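PDB 3G02: epoxide hydrolase, which probably hydrolyses epoxides to vicinal diols, being an alpha/beta-hydrolase-fold epoxide hydrolase made more enantioselective by directed evolution. Local coordinates for residues T58-W61 against L62-R66; R81-S84 against F85-T89; G225-I228 against E229-S232; H313-R316 against E317-P320; G374-A377 against A378-P382. The protein carries 9 engineered substitutions. One frame throughout, in Å; residues are numbered along the deposited sequence. Where two conformers were deposited one is given.

Contact 1: residues T58-W61 against L62-R66; sequences TSEW and LTTMR
M65 lays its CG methylene over one face of the W61 indole, 3.6 Å from the centroid of the six-membered ring, a CH-pi contact one helical turn apart. M65 SD sits obliquely to the five-membered ring, a Met-aromatic contact with the sulfur 4.5 Å from the centroid, and M65 CE turns back to W61 CZ2 at 3.7 Å. This fold-back comes from bends at both chi2 (-69°) and chi3 (-79°) of M65. W61 CG is anti to its backbone N (chi1 -179°) and beside the carbonyl carbon, which swings the ring out across the helix, its CZ3 edge beside L62, whose CD1 packs 3.9 Å from W61 CZ3. The backbone bond M65 N to W61 O fixes the spacing of the pair. On the more exposed side of the same turn, two threonine hydroxyls fold back on carbonyls that already serve the helix: in one of two conformers T63 OG1 donates to S59 O at 2.7 Å, from above the carbonyl plane, and T64 OG1 donates to E60 O at 2.9 Å, from the face opposite to that used by T64 N. E60 O therefore takes two donors. T58 starts the helix as its N-cap, its OG1 accepting from W61 N at 3.1 Å. S59 OG bonds to S48 and, weakly, to H265 of the second subunit. W61, L62 and M65 all rest on L275 of helix 271-284, and M65 also meets I295 and L296 of helix 292-304, so the first two turns of helix 59-71 are packed against two later helices.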
loop_
_atom_site.group_PDB
_atom_site.type_symbol
_atom_site.label_atom_id
_atom_site.label_comp_id
_atom_site.label_asym_id
_atom_site.label_seq_id
_atom_site.Cartn_x
_atom_site.Cartn_y
_atom_site.Cartn_z
ATOM N N THR A 58 6.641 5.579 13.254
ATOM C CA THR A 58 7.758 6.503 13.386
ATOM C C THR A 58 9.091 5.775 13.285
ATOM O O THR A 58 9.173 4.565 13.515
ATOM C CB THR A 58 7.718 7.246 14.736
ATOM O OG1 THR A 58 7.879 6.302 15.802
ATOM C CG2 THR A 58 6.402 8.003 14.913
ATOM N N SER A 59 10.136 6.526 12.953
ATOM C CA SER A 59 11.492 5.992 12.959
ATOM C C SER A 59 11.870 5.453 14.336
ATOM O O SER A 59 12.447 4.374 14.436
ATOM C CB SER A 59 12.489 7.064 12.522
ATOM O OG SER A 59 12.409 7.263 11.120
ATOM N N GLU A 60 11.536 6.202 15.384
ATOM C CA GLU A 60 11.843 5.793 16.754
ATOM C C GLU A 60 11.227 4.438 17.088
ATOM O O GLU A 60 11.903 3.552 17.602
ATOM C CB GLU A 60 11.354 6.844 17.744
ATOM C CG GLU A 60 11.784 6.586 19.181
ATOM C CD GLU A 60 11.248 7.612 20.168
ATOM O OE1 GLU A 60 10.581 8.589 19.752
ATOM O OE2 GLU A 60 11.498 7.435 21.381
ATOM N N TRP A 61 9.945 4.278 16.773
ATOM C CA TRP A 61 9.244 3.041 17.084
ATOM C C TRP A 61 9.860 1.865 16.331
ATOM O O TRP A 61 10.152 0.828 16.927
ATOM C CB TRP A 61 7.750 3.171 16.766
ATOM C CG TRP A 61 6.958 1.943 17.092
ATOM C CD1 TRP A 61 6.379 1.638 18.291
ATOM C CD2 TRP A 61 6.666 0.848 16.215
ATOM N NE1 TRP A 61 5.747 0.423 18.219
ATOM C CE2 TRP A 61 5.897 -0.083 16.953
ATOM C CE3 TRP A 61 6.970 0.566 14.877
ATOM C CZ2 TRP A 61 5.432 -1.280 16.398
ATOM C CZ3 TRP A 61 6.510 -0.630 14.322
ATOM C CH2 TRP A 61 5.744 -1.535 15.088
ATOM N N LEU A 62 10.070 2.022 15.027
ATOM C CA LEU A 62 10.610 0.917 14.236
ATOM C C LEU A 62 12.018 0.512 14.675
ATOM O O LEU A 62 12.312 -0.679 14.767
ATOM C CB LEU A 62 10.554 1.208 12.733
ATOM C CG LEU A 62 10.765 -0.020 11.836
ATOM C CD1 LEU A 62 9.682 -1.074 12.046
ATOM C CD2 LEU A 62 10.847 0.376 10.373
ATOM N N THR A 63 12.865 1.509 14.938
ATOM C CA THR A 63 14.231 1.284 15.414
ATOM C C THR A 63 14.219 0.507 16.730
ATOM O O THR A 63 14.919 -0.503 16.873
ATOM C CB THR A 63 14.982 2.623 15.613
ATOM O OG1 THR A 63 14.938 3.386 14.401
ATOM C CG2 THR A 63 16.444 2.392 16.016
ATOM N N THR A 64 13.413 0.985 17.676
ATOM C CA THR A 64 13.283 0.380 19.007
ATOM C C THR A 64 12.723 -1.041 18.927
ATOM O O THR A 64 13.211 -1.946 19.604
ATOM C CB THR A 64 12.407 1.252 19.935
ATOM O OG1 THR A 64 13.039 2.526 20.119
ATOM C CG2 THR A 64 12.211 0.591 21.303
ATOM N N MET A 65 11.712 -1.237 18.086
ATOM C CA MET A 65 11.115 -2.564 17.923
ATOM C C MET A 65 12.065 -3.555 17.264
ATOM O O MET A 65 12.081 -4.731 17.632
ATOM C CB MET A 65 9.806 -2.478 17.136
ATOM C CG MET A 65 8.691 -1.793 17.899
ATOM S SD MET A 65 8.092 -2.755 19.302
ATOM C CE MET A 65 7.028 -3.947 18.490
ATOM N N ARG A 66 12.857 -3.081 16.298
ATOM C CA ARG A 66 13.872 -3.919 15.656
ATOM C C ARG A 66 14.905 -4.390 16.676
ATOM O O ARG A 66 15.274 -5.563 16.692
ATOM C CB ARG A 66 14.559 -3.174 14.506
ATOM C CG ARG A 66 15.624 -4.005 13.797
ATOM C CD ARG A 66 16.283 -3.242 12.660
ATOM N NE ARG A 66 17.475 -3.937 12.177
ATOM C CZ ARG A 66 18.683 -3.814 12.722
ATOM N NH1 ARG A 66 18.874 -3.018 13.768
ATOM N NH2 ARG A 66 19.706 -4.488 12.221
#

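Contact 2: residues R81-S84 against F85-T89; sequences RLNS and FPQFT
A chi1 of -60° places Q87 CG anti to its carbonyl carbon, and the chain then runs extended, carrying NE2 back toward the end of the preceding helix, where N83 OD1 lies 3.0 Å away. The bond is weak, bent to 121° at the hydrogen, and the two amide planes are 38° apart; N83 OD1 also accepts from V22 N. A water ties the same corner together, accepting from Q87 NE2 at 2.9 Å and lying 2.7 Å from F85 O. The other end of the Q87 amide is held as well, OE1 bonding to H98. Across the turn, S84 has its OG between the backbone N and the carbonyl carbon, from where it donates 2.5 Å to a lone pair of R81 O. S84 N shares that acceptor. The hydroxyl is also 3.3 Å from F85 CD2, while R81 O itself lies near the plane of the F85 ring, at its edge. Residues L82 to F85 form a type I beta turn that leads the chain from helix 75-82 to strand 87-92, an outermost strand of the central sheet. F85 inserts against helix 126-135, meeting Y126 and L129 with a cation-pi contact to R133, and against L102 of strand 95-102.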
loop_
_atom_site.group_PDB
_atom_site.type_symbol
_atom_site.label_atom_id
_atom_site.label_comp_id
_atom_site.label_asym_id
_atom_site.label_seq_id
_atom_site.Cartn_x
_atom_site.Cartn_y
_atom_site.Cartn_z
ATOM N N ARG A 81 2.763 -20.935 25.151
ATOM C CA ARG A 81 1.419 -20.410 25.389
ATOM C C ARG A 81 0.440 -20.880 24.309
ATOM O O ARG A 81 -0.687 -21.266 24.615
ATOM C CB ARG A 81 1.433 -18.881 25.479
ATOM C CG ARG A 81 0.098 -18.271 25.883
ATOM C CD ARG A 81 0.254 -16.826 26.338
ATOM N NE ARG A 81 0.477 -15.902 25.227
ATOM C CZ ARG A 81 -0.488 -15.354 24.488
ATOM N NH1 ARG A 81 -1.763 -15.639 24.723
ATOM N NH2 ARG A 81 -0.176 -14.519 23.507
ATOM N N LEU A 82 0.875 -20.857 23.051
ATOM C CA LEU A 82 0.060 -21.393 21.957
ATOM C C LEU A 82 -0.354 -22.836 22.246
ATOM O O LEU A 82 -1.522 -23.205 22.097
ATOM C CB LEU A 82 0.810 -21.310 20.623
ATOM C CG LEU A 82 1.145 -19.919 20.071
ATOM C CD1 LEU A 82 1.761 -20.035 18.690
ATOM C CD2 LEU A 82 -0.093 -19.059 20.019
ATOM N N ASN A 83 0.616 -23.629 22.694
ATOM C CA ASN A 83 0.420 -25.053 22.941
ATOM C C ASN A 83 -0.267 -25.378 24.270
ATOM O O ASN A 83 -0.478 -26.552 24.588
ATOM C CB ASN A 83 1.761 -25.782 22.822
ATOM C CG ASN A 83 2.291 -25.795 21.397
ATOM O OD1 ASN A 83 1.519 -25.805 20.436
ATOM N ND2 ASN A 83 3.611 -25.797 21.257
ATOM N N SER A 84 -0.634 -24.340 25.021
ATOM C CA SER A 84 -1.325 -24.512 26.301
ATOM C C SER A 84 -2.813 -24.829 26.153
ATOM O O SER A 84 -3.457 -25.234 27.121
ATOM C CB SER A 84 -1.123 -23.288 27.206
ATOM O OG SER A 84 -1.794 -22.144 26.706
ATOM N N PHE A 85 -3.356 -24.635 24.951
ATOM C CA PHE A 85 -4.753 -24.948 24.661
ATOM C C PHE A 85 -4.832 -26.054 23.617
ATOM O O PHE A 85 -3.899 -26.216 22.827
ATOM C CB PHE A 85 -5.495 -23.702 24.162
ATOM C CG PHE A 85 -5.791 -22.703 25.242
ATOM C CD1 PHE A 85 -6.984 -22.760 25.957
ATOM C CD2 PHE A 85 -4.872 -21.704 25.551
ATOM C CE1 PHE A 85 -7.255 -21.835 26.963
ATOM C CE2 PHE A 85 -5.137 -20.772 26.553
ATOM C CZ PHE A 85 -6.330 -20.839 27.257
ATOM N N PRO A 86 -5.937 -26.829 23.615
ATOM C CA PRO A 86 -6.091 -27.858 22.583
ATOM C C PRO A 86 -6.088 -27.245 21.185
ATOM O O PRO A 86 -6.810 -26.279 20.935
ATOM C CB PRO A 86 -7.465 -28.469 22.890
ATOM C CG PRO A 86 -7.679 -28.189 24.348
ATOM C CD PRO A 86 -7.078 -26.826 24.551
ATOM N N GLN A 87 -5.246 -27.790 20.309
ATOM C CA GLN A 87 -5.235 -27.428 18.890
ATOM C C GLN A 87 -5.312 -28.688 18.049
ATOM O O GLN A 87 -4.797 -29.743 18.442
ATOM C CB GLN A 87 -3.954 -26.694 18.505
ATOM C CG GLN A 87 -3.671 -25.397 19.233
ATOM C CD GLN A 87 -2.316 -24.856 18.849
ATOM O OE1 GLN A 87 -2.188 -24.128 17.869
ATOM N NE2 GLN A 87 -1.289 -25.227 19.604
ATOM N N PHE A 88 -5.937 -28.565 16.883
ATOM C CA PHE A 88 -6.088 -29.677 15.953
ATOM C C PHE A 88 -5.982 -29.188 14.522
ATOM O O PHE A 88 -6.073 -27.986 14.257
ATOM C CB PHE A 88 -7.452 -30.352 16.140
ATOM C CG PHE A 88 -7.756 -30.740 17.560
ATOM C CD1 PHE A 88 -8.373 -29.836 18.423
ATOM C CD2 PHE A 88 -7.436 -32.011 18.030
ATOM C CE1 PHE A 88 -8.660 -30.188 19.738
ATOM C CE2 PHE A 88 -7.721 -32.376 19.343
ATOM C CZ PHE A 88 -8.333 -31.464 20.200
ATOM N N THR A 89 -5.784 -30.119 13.596
ATOM C CA THR A 89 -6.009 -29.835 12.183
ATOM C C THR A 89 -6.961 -30.865 11.609
ATOM O O THR A 89 -7.015 -32.009 12.067
ATOM C CB THR A 89 -4.714 -29.832 11.338
ATOM O OG1 THR A 89 -4.094 -31.123 11.381
ATOM C CG2 THR A 89 -3.731 -28.776 11.825
HETATM O O HOH W 1 -1.699 -27.278 21.580
#

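Contact 3: residues G225-I228 against E229-S232; sequences GPSI and ESLS
The loop between strand 209-214 and helix 233-248 makes a tight turn at S227-L231, where S230 folds back on S227 and L231 on I228. S230 OG donates to S227 O at 2.7 Å, in the carbonyl plane and on a lone pair. S230 N reaches the same oxygen at 3.1 Å from well above that plane, so one carbonyl is gripped by the hydroxyl and the amide of a single residue. A chi1 of 77° sets the S230 hydroxyl between its backbone N and carbonyl carbon, and also brings OG to 3.4 Å from P226 CB. S227 OG answers with a weak bond from S230 N, 3.3 Å long. One residue further on, L231 N donates to I228 O at 3.1 Å with a fairly straight N-H (157°), although it too approaches from above the carbonyl plane. E229 bends at chi2 and brings its OE1 alongside S227 CB, 3.4 Å away. The peptide before P226 is cis, and P226 O bonds to W357 NE1. S227, E229 and S230 are exposed, while I228 and L231 pack on W357 of helix 355-358 and I239 of helix 233-248. Because the S230 N-H is split between S227 O and S227 OG, well bent toward both, the hydroxyl bond on the lone pair of S227 O is probably the firmer hold on this turn.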
loop_
_atom_site.group_PDB
_atom_site.type_symbol
_atom_site.label_atom_id
_atom_site.label_comp_id
_atom_site.label_asym_id
_atom_site.label_seq_id
_atom_site.Cartn_x
_atom_site.Cartn_y
_atom_site.Cartn_z
ATOM N N GLY A 225 -32.497 5.331 5.128
ATOM C CA GLY A 225 -32.392 5.836 6.497
ATOM C C GLY A 225 -32.145 4.738 7.521
ATOM O O GLY A 225 -32.055 3.562 7.156
ATOM N N PRO A 226 -32.039 5.106 8.814
ATOM C CA PRO A 226 -32.102 6.472 9.353
ATOM C C PRO A 226 -30.933 7.364 8.934
ATOM O O PRO A 226 -29.813 6.883 8.738
ATOM C CB PRO A 226 -32.092 6.254 10.870
ATOM C CG PRO A 226 -31.467 4.930 11.061
ATOM C CD PRO A 226 -31.870 4.106 9.883
ATOM N N SER A 227 -31.212 8.656 8.799
ATOM C CA SER A 227 -30.237 9.634 8.327
ATOM C C SER A 227 -29.176 9.954 9.378
ATOM O O SER A 227 -29.357 9.666 10.566
ATOM C CB SER A 227 -30.958 10.923 7.931
ATOM O OG SER A 227 -31.555 11.519 9.072
ATOM N N ILE A 228 -28.076 10.556 8.924
ATOM C CA ILE A 228 -27.028 11.090 9.800
ATOM C C ILE A 228 -27.615 12.102 10.784
ATOM O O ILE A 228 -27.220 12.147 11.949
ATOM C CB ILE A 228 -25.896 11.781 8.980
ATOM C CG1 ILE A 228 -25.316 10.829 7.925
ATOM C CG2 ILE A 228 -24.802 12.350 9.900
ATOM C CD1 ILE A 228 -24.281 9.862 8.446
ATOM N N GLU A 229 -28.562 12.907 10.299
ATOM C CA GLU A 229 -29.228 13.934 11.107
ATOM C C GLU A 229 -29.983 13.359 12.299
ATOM O O GLU A 229 -30.140 14.031 13.316
ATOM C CB GLU A 229 -30.197 14.757 10.251
ATOM C CG GLU A 229 -29.524 15.742 9.308
ATOM C CD GLU A 229 -28.985 15.096 8.044
ATOM O OE1 GLU A 229 -29.453 13.995 7.680
ATOM O OE2 GLU A 229 -28.093 15.701 7.409
ATOM N N SER A 230 -30.452 12.121 12.162
ATOM C CA SER A 230 -31.206 11.457 13.224
ATOM C C SER A 230 -30.313 10.888 14.330
ATOM O O SER A 230 -30.803 10.467 15.378
ATOM C CB SER A 230 -32.081 10.347 12.639
ATOM O OG SER A 230 -31.307 9.198 12.323
ATOM N N LEU A 231 -29.004 10.868 14.088
ATOM C CA LEU A 231 -28.059 10.258 15.020
ATOM C C LEU A 231 -27.700 11.197 16.162
ATOM O O LEU A 231 -27.684 12.415 15.990
ATOM C CB LEU A 231 -26.789 9.819 14.281
ATOM C CG LEU A 231 -26.968 8.860 13.101
ATOM C CD1 LEU A 231 -25.608 8.539 12.501
ATOM C CD2 LEU A 231 -27.696 7.582 13.508
ATOM N N SER A 232 -27.403 10.616 17.323
ATOM C CA SER A 232 -26.951 11.382 18.484
ATOM C C SER A 232 -25.585 12.017 18.217
ATOM O O SER A 232 -24.874 11.609 17.294
ATOM C CB SER A 232 -26.883 10.485 19.721
ATOM O OG SER A 232 -25.814 9.557 19.623
#

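Contact 4: residues H313-R316 against E317-P320. Engineered in segment 317-320: W318 (natural residue Thr), V319 (natural residue Thr). With FMT (formic acid), chain C.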
loop_
_atom_site.group_PDB
_atom_site.type_symbol
_atom_site.label_atom_id
_atom_site.label_comp_id
_atom_site.label_asym_id
_atom_site.label_seq_id
_atom_site.Cartn_x
_atom_site.Cartn_y
_atom_site.Cartn_z
ATOM N N HIS A 313 -6.461 -12.741 0.347
ATOM C CA HIS A 313 -7.302 -13.089 -0.806
ATOM C C HIS A 313 -8.713 -12.515 -0.724
ATOM O O HIS A 313 -9.310 -12.179 -1.747
ATOM C CB HIS A 313 -7.350 -14.613 -1.038
ATOM C CG HIS A 313 -8.013 -15.388 0.064
ATOM N ND1 HIS A 313 -7.339 -15.799 1.197
ATOM C CD2 HIS A 313 -9.278 -15.857 0.191
ATOM C CE1 HIS A 313 -8.167 -16.468 1.980
ATOM N NE2 HIS A 313 -9.349 -16.520 1.393
ATOM N N THR A 314 -9.236 -12.392 0.492
ATOM C CA THR A 314 -10.608 -11.942 0.683
ATOM C C THR A 314 -10.808 -10.461 0.392
ATOM O O THR A 314 -11.930 -10.034 0.135
ATOM C CB THR A 314 -11.088 -12.196 2.115
ATOM O OG1 THR A 314 -10.125 -11.661 3.023
ATOM C CG2 THR A 314 -11.253 -13.693 2.364
ATOM N N TYR A 315 -9.733 -9.677 0.435
ATOM C CA TYR A 315 -9.879 -8.229 0.300
ATOM C C TYR A 315 -10.516 -7.776 -1.009
ATOM O O TYR A 315 -11.280 -6.820 -1.021
ATOM C CB TYR A 315 -8.546 -7.516 0.524
ATOM C CG TYR A 315 -8.233 -7.324 1.984
ATOM C CD1 TYR A 315 -7.708 -8.368 2.743
ATOM C CD2 TYR A 315 -8.476 -6.102 2.614
ATOM C CE1 TYR A 315 -7.423 -8.197 4.094
ATOM C CE2 TYR A 315 -8.199 -5.920 3.962
ATOM C CZ TYR A 315 -7.676 -6.973 4.695
ATOM O OH TYR A 315 -7.391 -6.808 6.032
ATOM N N ARG A 316 -10.214 -8.466 -2.104
ATOM C CA ARG A 316 -10.795 -8.084 -3.396
ATOM C C ARG A 316 -12.317 -8.250 -3.430
ATOM O O ARG A 316 -12.982 -7.640 -4.266
ATOM C CB ARG A 316 -10.120 -8.812 -4.558
ATOM C CG ARG A 316 -10.101 -10.321 -4.455
ATOM C CD ARG A 316 -9.290 -10.867 -5.600
ATOM N NE ARG A 316 -9.025 -12.300 -5.520
ATOM C CZ ARG A 316 -7.971 -12.843 -4.916
ATOM N NH1 ARG A 316 -7.081 -12.077 -4.292
ATOM N NH2 ARG A 316 -7.810 -14.157 -4.926
ATOM N N GLU A 317 -12.856 -9.054 -2.514
ATOM C CA GLU A 317 -14.309 -9.160 -2.326
ATOM C C GLU A 317 -14.812 -8.330 -1.142
ATOM O O GLU A 317 -15.934 -7.819 -1.169
ATOM C CB GLU A 317 -14.729 -10.616 -2.131
ATOM C CG GLU A 317 -14.533 -11.498 -3.349
ATOM C CD GLU A 317 -15.292 -12.810 -3.255
ATOM O OE1 GLU A 317 -15.763 -13.152 -2.148
ATOM O OE2 GLU A 317 -15.414 -13.493 -4.296
ATOM N N TRP A 318 -13.990 -8.203 -0.102
ATOM C CA TRP A 318 -14.415 -7.555 1.143
ATOM C C TRP A 318 -14.459 -6.026 1.063
ATOM O O TRP A 318 -15.346 -5.402 1.651
ATOM C CB TRP A 318 -13.531 -8.018 2.307
ATOM C CG TRP A 318 -14.000 -7.603 3.683
ATOM C CD1 TRP A 318 -15.188 -7.926 4.287
ATOM C CD2 TRP A 318 -13.270 -6.819 4.632
ATOM N NE1 TRP A 318 -15.243 -7.380 5.547
ATOM C CE2 TRP A 318 -14.080 -6.695 5.784
ATOM C CE3 TRP A 318 -12.009 -6.203 4.621
ATOM C CZ2 TRP A 318 -13.671 -5.980 6.914
ATOM C CZ3 TRP A 318 -11.607 -5.490 5.741
ATOM C CH2 TRP A 318 -12.437 -5.387 6.875
ATOM N N VAL A 319 -13.501 -5.444 0.345
ATOM C CA VAL A 319 -13.424 -3.991 0.172
ATOM C C VAL A 319 -14.687 -3.406 -0.505
ATOM O O VAL A 319 -15.245 -2.427 -0.001
ATOM C CB VAL A 319 -12.095 -3.566 -0.527
ATOM C CG1 VAL A 319 -12.135 -2.110 -0.960
ATOM C CG2 VAL A 319 -10.910 -3.803 0.402
ATOM N N PRO A 320 -15.153 -4.012 -1.624
ATOM C CA PRO A 320 -16.425 -3.580 -2.247
ATOM C C PRO A 320 -17.634 -3.570 -1.302
ATOM O O PRO A 320 -18.513 -2.719 -1.457
ATOM C CB PRO A 320 -16.643 -4.616 -3.356
ATOM C CG PRO A 320 -15.286 -5.085 -3.701
ATOM C CD PRO A 320 -14.548 -5.118 -2.399
HETATM C C FMT C . -9.116 -5.389 8.187
HETATM O O1 FMT C . -9.749 -4.743 9.016
HETATM O O2 FMT C . -8.481 -4.848 7.280
#
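T314 O takes two backbone amides, W318 N at 2.8 Å in the carbonyl plane and E317 N at 3.0 Å from above it. One residue on, V319 N donates to Y315 O at 2.9 Å in a nearly straight bond (169°). These bonds wind the short helix 315-318 and set the aromatic residues three apart, so that Y315 and W318 lie side by side and point the same way. The edge of the engineered W318 is turned toward the face of Y315 in an offset edge-to-face pair, planes at 88° and W318 CZ3 3.9 Å from Y315 CE2. V319, also engineered, in one of its two conformers places CG2 at the edge of the tyrosine ring, 4.0 Å from Y315 CD2. Y315 is a predicted proton donor of the active site, and in the epoxide hydrolases of this fold a tyrosine of the lid assists opening of the epoxide. Its OH donates to O2 of a formic acid molecule, probably from the crystallisation liquor, at 2.6 Å; Y252 OH holds the same molecule. W318 CZ3 flanks it, 3.5 Å from the formic acid C, and the tryptophan side chain comes within about 4 Å of the predicted nucleophile D193. W318 CG is anti to the backbone N (chi1 -170°), which directs the indole toward this pocket. Pointing away from the ring pair, R316 runs extended to salt bridges with D164 and with E47 of the second subunit.

Contact 5: residues G374-A377 against A378-P382; sequences GHFA and ALERP
E380 reaches back over the turn that precedes it, and its side chain can be followed outward from CB, which lies 3.4 Å from F376 O. CG stays against that same carbonyl oxygen at 3.3 Å. With CG anti to the carbonyl carbon (chi1 -68°) and the chain extended beyond it, CD arrives beside G374 N. The carboxylate then takes two backbone amides: OE1 accepts from G374 N at 2.8 Å, which comes from above the carboxylate plane, and OE2 from F376 N at 3.0 Å, on the anti side. OE2 also lies near the plane of the F376 ring, at its edge, and OE1 has a further donor in D287 N. Within this clamp sits H375, a predicted member of the active site, on the loop after strand 362-369, where the alpha/beta-hydrolase fold carries its catalytic histidine. Its ND1 bonds to D349 and its side chain lies about 3 Å from that of D193; CD2 rests over one face of the neighbouring F376 ring. F376 is the centre of an inverse gamma turn and also the N-cap residue of helix 377-380, whose single turn is closed by E380 N donating to F376 O at 2.7 Å, a bond of 152°. R381 N follows with a bond to A377 O at 2.8 Å. Beyond it the R381 side chain, bent at chi2 and chi3, carries NH2 to a salt bridge with E384.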
loop_
_atom_site.group_PDB
_atom_site.type_symbol
_atom_site.label_atom_id
_atom_site.label_comp_id
_atom_site.label_asym_id
_atom_site.label_seq_id
_atom_site.Cartn_x
_atom_site.Cartn_y
_atom_site.Cartn_z
ATOM N N GLY A 374 -10.941 -0.761 21.533
ATOM C CA GLY A 374 -10.779 -0.506 20.111
ATOM C C GLY A 374 -11.160 -1.694 19.250
ATOM O O GLY A 374 -12.062 -2.468 19.585
ATOM N N HIS A 375 -10.449 -1.842 18.140
ATOM C CA HIS A 375 -10.791 -2.833 17.127
ATOM C C HIS A 375 -10.551 -4.285 17.535
ATOM O O HIS A 375 -11.335 -5.169 17.178
ATOM C CB HIS A 375 -10.022 -2.534 15.844
ATOM C CG HIS A 375 -10.219 -3.564 14.781
ATOM N ND1 HIS A 375 -11.389 -3.674 14.064
ATOM C CD2 HIS A 375 -9.400 -4.542 14.327
ATOM C CE1 HIS A 375 -11.280 -4.672 13.204
ATOM N NE2 HIS A 375 -10.084 -5.215 13.344
ATOM N N PHE A 376 -9.457 -4.533 18.249
ATOM C CA PHE A 376 -9.086 -5.890 18.623
ATOM C C PHE A 376 -9.804 -6.299 19.913
ATOM O O PHE A 376 -9.170 -6.555 20.942
ATOM C CB PHE A 376 -7.563 -6.007 18.758
ATOM C CG PHE A 376 -6.814 -5.791 17.463
ATOM C CD1 PHE A 376 -6.680 -6.829 16.548
ATOM C CD2 PHE A 376 -6.244 -4.561 17.161
ATOM C CE1 PHE A 376 -5.998 -6.641 15.345
ATOM C CE2 PHE A 376 -5.548 -4.366 15.971
ATOM C CZ PHE A 376 -5.426 -5.410 15.061
ATOM N N ALA A 377 -11.132 -6.368 19.842
ATOM C CA ALA A 377 -11.972 -6.553 21.025
ATOM C C ALA A 377 -11.603 -7.766 21.877
ATOM O O ALA A 377 -11.553 -7.667 23.099
ATOM C CB ALA A 377 -13.436 -6.602 20.636
ATOM N N ALA A 378 -11.345 -8.901 21.233
ATOM C CA ALA A 378 -10.972 -10.116 21.963
ATOM C C ALA A 378 -9.660 -9.959 22.734
ATOM O O ALA A 378 -9.504 -10.537 23.810
ATOM C CB ALA A 378 -10.910 -11.314 21.021
ATOM N N LEU A 379 -8.732 -9.175 22.186
ATOM C CA LEU A 379 -7.462 -8.885 22.857
ATOM C C LEU A 379 -7.574 -7.773 23.889
ATOM O O LEU A 379 -6.955 -7.837 24.951
ATOM C CB LEU A 379 -6.391 -8.482 21.837
ATOM C CG LEU A 379 -5.740 -9.525 20.938
ATOM C CD1 LEU A 379 -4.680 -8.850 20.089
ATOM C CD2 LEU A 379 -5.123 -10.649 21.757
ATOM N N GLU A 380 -8.338 -6.736 23.556
ATOM C CA GLU A 380 -8.384 -5.516 24.357
ATOM C C GLU A 380 -9.369 -5.620 25.507
ATOM O O GLU A 380 -9.073 -5.186 26.626
ATOM C CB GLU A 380 -8.779 -4.331 23.480
ATOM C CG GLU A 380 -7.755 -3.930 22.438
ATOM C CD GLU A 380 -8.210 -2.730 21.650
ATOM O OE1 GLU A 380 -8.421 -1.664 22.264
ATOM O OE2 GLU A 380 -8.372 -2.852 20.421
ATOM N N ARG A 381 -10.545 -6.179 25.216
ATOM C CA ARG A 381 -11.645 -6.250 26.179
ATOM C C ARG A 381 -12.222 -7.668 26.248
ATOM O O ARG A 381 -13.428 -7.852 26.047
ATOM C CB ARG A 381 -12.756 -5.252 25.807
ATOM C CG ARG A 381 -12.310 -3.810 25.538
ATOM C CD ARG A 381 -11.583 -3.174 26.719
ATOM N NE ARG A 381 -12.422 -3.077 27.908
ATOM C CZ ARG A 381 -12.037 -2.532 29.061
ATOM N NH1 ARG A 381 -10.818 -2.025 29.195
ATOM N NH2 ARG A 381 -12.875 -2.495 30.085
ATOM N N PRO A 382 -11.372 -8.671 26.543
ATOM C CA PRO A 382 -11.852 -10.054 26.518
ATOM C C PRO A 382 -12.999 -10.327 27.489
ATOM O O PRO A 382 -13.928 -11.052 27.143
ATOM C CB PRO A 382 -10.610 -10.868 26.905
ATOM C CG PRO A 382 -9.724 -9.900 27.629
ATOM C CD PRO A 382 -9.948 -8.602 26.921
#

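How the contacts relate
The five contacts follow one another along the chain without overlap and none touches another. Contacts 1 and 2 lie in the N-terminal family region, on consecutive helices 59-71 and 75-82, with centres 32 Å apart; contact 2 leads into strand 87-92, at one edge of the sheet. Contact 3 lies in the loop before helix 233-248. Its centre is 46 Å from that of contact 2, across the chain's centre. Contacts 4 and 5 contribute Y315 and H375 to the predicted active site, their nearest atoms about 6 Å apart although their centres are 23 Å apart. Contacts 1 and 4 both touch the second subunit, so the subunit interface involves helix 59-71 as well as the short helix that carries Y315.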